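PDB 2C21: trypanothione-dependent glyoxalase I from Leishmania major, which belongs to the glyoxalase/bleomycin resistance protein/dioxygenase superfamily and is a dimeric, nickel-binding metalloenzyme. Local coordinates for residues 81-86 against 120-125. Residues are numbered along the deposited sequence; the frame is centred on the assembly and turned at random. Where two conformers were deposited one is given.
Sequences IAIGVE and YYIELL. With NI (nickel (II) ion), chain H.
Glu123 comes off its strand right beside Ala82, and its OE1 passes 3.6 Å from Ala82 CB before reaching the nickel at 2.2 Å. CG lies anti to the backbone N (chi1 -171°) and the chain stays extended beyond it, so the carboxylate is carried clear of the sheet to the metal, where a water also binds. His80 of this chain and His11 and Glu62 of the second subunit complete the nickel's protein ligands, so the site is shared between the subunits. The opposite face of the pair is purely aliphatic. In the conformer modelled here, one of two for Ile122, Ile81 and Ile122 run side by side, CG1 to CG1 4.0 Å, while Ile83 swings CD1 over to CG2 of Ile122 at the same separation. Between the two faces, the backbones pair in parallel: Ile81 O accepts from Glu123 N (2.9 Å), Ile83 N gives to Glu123 O (2.8 Å), and Ile83 O and Val85 N carry the ladder on to Leu125. Glu123 is thus fixed by main-chain bonds at both N and O. Each βαβββ module of the glyoxalase fold joins its first and last strands this way, here 78-85 and 121-126, with helix 88-97 in the connection. At the far end Val85 CG2 rests 3.5 Å from Leu125 O, the acceptor of its own N-H. Further out, Ile81, Ala82 and Gly84 pair antiparallel with a strand of the second subunit, continuing the sheet across the dimer interface.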
loop_
_atom_site.group_PDB
_atom_site.type_symbol
_atom_site.label_atom_id
_atom_site.label_comp_id
_atom_site.label_asym_id
_atom_site.label_seq_id
_atom_site.Cartn_x
_atom_site.Cartn_y
_atom_site.Cartn_z
ATOM N N ILE A 81 4.895 -2.312 -2.737
ATOM C CA ILE A 81 3.878 -3.215 -2.224
ATOM C C ILE A 81 4.440 -4.653 -2.268
ATOM O O ILE A 81 5.248 -4.995 -3.138
ATOM C CB ILE A 81 2.530 -3.167 -2.999
ATOM C CG1 ILE A 81 2.707 -3.568 -4.464
ATOM C CG2 ILE A 81 1.844 -1.781 -2.842
ATOM C CD1 ILE A 81 1.393 -3.883 -5.180
ATOM N N ALA A 82 4.008 -5.461 -1.308
ATOM C CA ALA A 82 4.431 -6.848 -1.203
ATOM C C ALA A 82 3.228 -7.724 -1.421
ATOM O O ALA A 82 2.144 -7.443 -0.900
ATOM C CB ALA A 82 5.022 -7.106 0.166
ATOM N N ILE A 83 3.434 -8.794 -2.182
ATOM C CA ILE A 83 2.387 -9.731 -2.517
ATOM C C ILE A 83 2.851 -11.124 -2.095
ATOM O O ILE A 83 3.948 -11.524 -2.442
ATOM C CB ILE A 83 2.084 -9.683 -4.034
ATOM C CG1 ILE A 83 1.556 -8.275 -4.414
ATOM C CG2 ILE A 83 1.109 -10.810 -4.441
ATOM C CD1 ILE A 83 1.362 -8.069 -5.908
ATOM N N GLY A 84 2.004 -11.827 -1.340
ATOM C CA GLY A 84 2.250 -13.196 -0.931
ATOM C C GLY A 84 1.819 -14.204 -1.979
ATOM O O GLY A 84 0.656 -14.208 -2.421
ATOM N N VAL A 85 2.748 -15.080 -2.362
ATOM C CA VAL A 85 2.500 -16.087 -3.380
ATOM C C VAL A 85 2.873 -17.482 -2.866
ATOM O O VAL A 85 3.385 -17.624 -1.751
ATOM C CB VAL A 85 3.255 -15.755 -4.688
ATOM C CG1 VAL A 85 2.848 -14.366 -5.188
ATOM C CG2 VAL A 85 4.773 -15.834 -4.497
ATOM N N GLU A 86 2.591 -18.499 -3.676
ATOM C CA GLU A 86 2.905 -19.887 -3.330
ATOM C C GLU A 86 4.285 -20.323 -3.820
ATOM O O GLU A 86 4.913 -21.226 -3.226
ATOM C CB GLU A 86 1.858 -20.843 -3.919
ATOM C CG GLU A 86 0.465 -20.697 -3.312
ATOM C CD GLU A 86 -0.494 -21.795 -3.738
ATOM O OE1 GLU A 86 -0.027 -22.873 -4.166
ATOM O OE2 GLU A 86 -1.721 -21.577 -3.637
ATOM N N TYR A 120 7.766 1.187 -10.572
ATOM C CA TYR A 120 7.477 0.887 -9.174
ATOM C C TYR A 120 7.980 -0.523 -8.856
ATOM O O TYR A 120 7.933 -1.433 -9.717
ATOM C CB TYR A 120 5.971 0.949 -8.875
ATOM C CG TYR A 120 5.343 2.320 -9.021
ATOM C CD1 TYR A 120 5.436 3.265 -8.002
ATOM C CD2 TYR A 120 4.645 2.661 -10.173
ATOM C CE1 TYR A 120 4.861 4.540 -8.136
ATOM C CE2 TYR A 120 4.056 3.923 -10.320
ATOM C CZ TYR A 120 4.170 4.862 -9.299
ATOM O OH TYR A 120 3.592 6.106 -9.446
ATOM N N TYR A 121 8.424 -0.703 -7.616
ATOM C CA TYR A 121 8.880 -2.004 -7.144
ATOM C C TYR A 121 7.779 -2.830 -6.502
ATOM O O TYR A 121 6.920 -2.317 -5.782
ATOM C CB TYR A 121 10.027 -1.827 -6.151
ATOM C CG TYR A 121 11.282 -1.350 -6.813
ATOM C CD1 TYR A 121 11.680 -0.027 -6.725
ATOM C CD2 TYR A 121 12.068 -2.221 -7.552
ATOM C CE1 TYR A 121 12.865 0.409 -7.345
ATOM C CE2 TYR A 121 13.234 -1.797 -8.177
ATOM C CZ TYR A 121 13.625 -0.491 -8.076
ATOM O OH TYR A 121 14.783 -0.086 -8.706
ATOM N N ILE A 122 7.797 -4.125 -6.799
ATOM C CA ILE A 122 6.895 -5.067 -6.165
ATOM C C ILE A 122 7.729 -6.182 -5.530
ATOM O O ILE A 122 8.599 -6.776 -6.183
ATOM C CB ILE A 122 5.909 -5.640 -7.186
ATOM C CG1 ILE A 122 4.926 -4.556 -7.631
ATOM C CG2 ILE A 122 5.150 -6.849 -6.615
ATOM C CD1 ILE A 122 4.577 -4.637 -9.067
ATOM N N GLU A 123 7.461 -6.456 -4.258
ATOM C CA GLU A 123 8.118 -7.526 -3.533
ATOM C C GLU A 123 7.249 -8.771 -3.579
ATOM O O GLU A 123 6.101 -8.739 -3.153
ATOM C CB GLU A 123 8.352 -7.117 -2.072
ATOM C CG GLU A 123 9.235 -8.084 -1.283
ATOM C CD GLU A 123 9.487 -7.596 0.131
ATOM O OE1 GLU A 123 8.559 -7.081 0.761
ATOM O OE2 GLU A 123 10.616 -7.732 0.614
ATOM N N LEU A 124 7.806 -9.856 -4.112
ATOM C CA LEU A 124 7.152 -11.142 -4.141
ATOM C C LEU A 124 7.691 -11.979 -3.000
ATOM O O LEU A 124 8.904 -12.171 -2.881
ATOM C CB LEU A 124 7.430 -11.839 -5.471
ATOM C CG LEU A 124 6.983 -11.053 -6.706
ATOM C CD1 LEU A 124 7.457 -11.764 -7.972
ATOM C CD2 LEU A 124 5.472 -10.895 -6.695
ATOM N N LEU A 125 6.789 -12.471 -2.164
ATOM C CA LEU A 125 7.156 -13.235 -0.985
ATOM C C LEU A 125 6.454 -14.575 -0.950
ATOM O O LEU A 125 5.266 -14.669 -1.239
ATOM C CB LEU A 125 6.775 -12.476 0.278
ATOM C CG LEU A 125 7.489 -11.146 0.524
ATOM C CD1 LEU A 125 6.906 -10.516 1.776
ATOM C CD2 LEU A 125 8.988 -11.346 0.667
HETATM NI NI NI H . 8.369 -5.401 2.233
HETATM O O HOH W 1 9.220 -6.696 3.394
#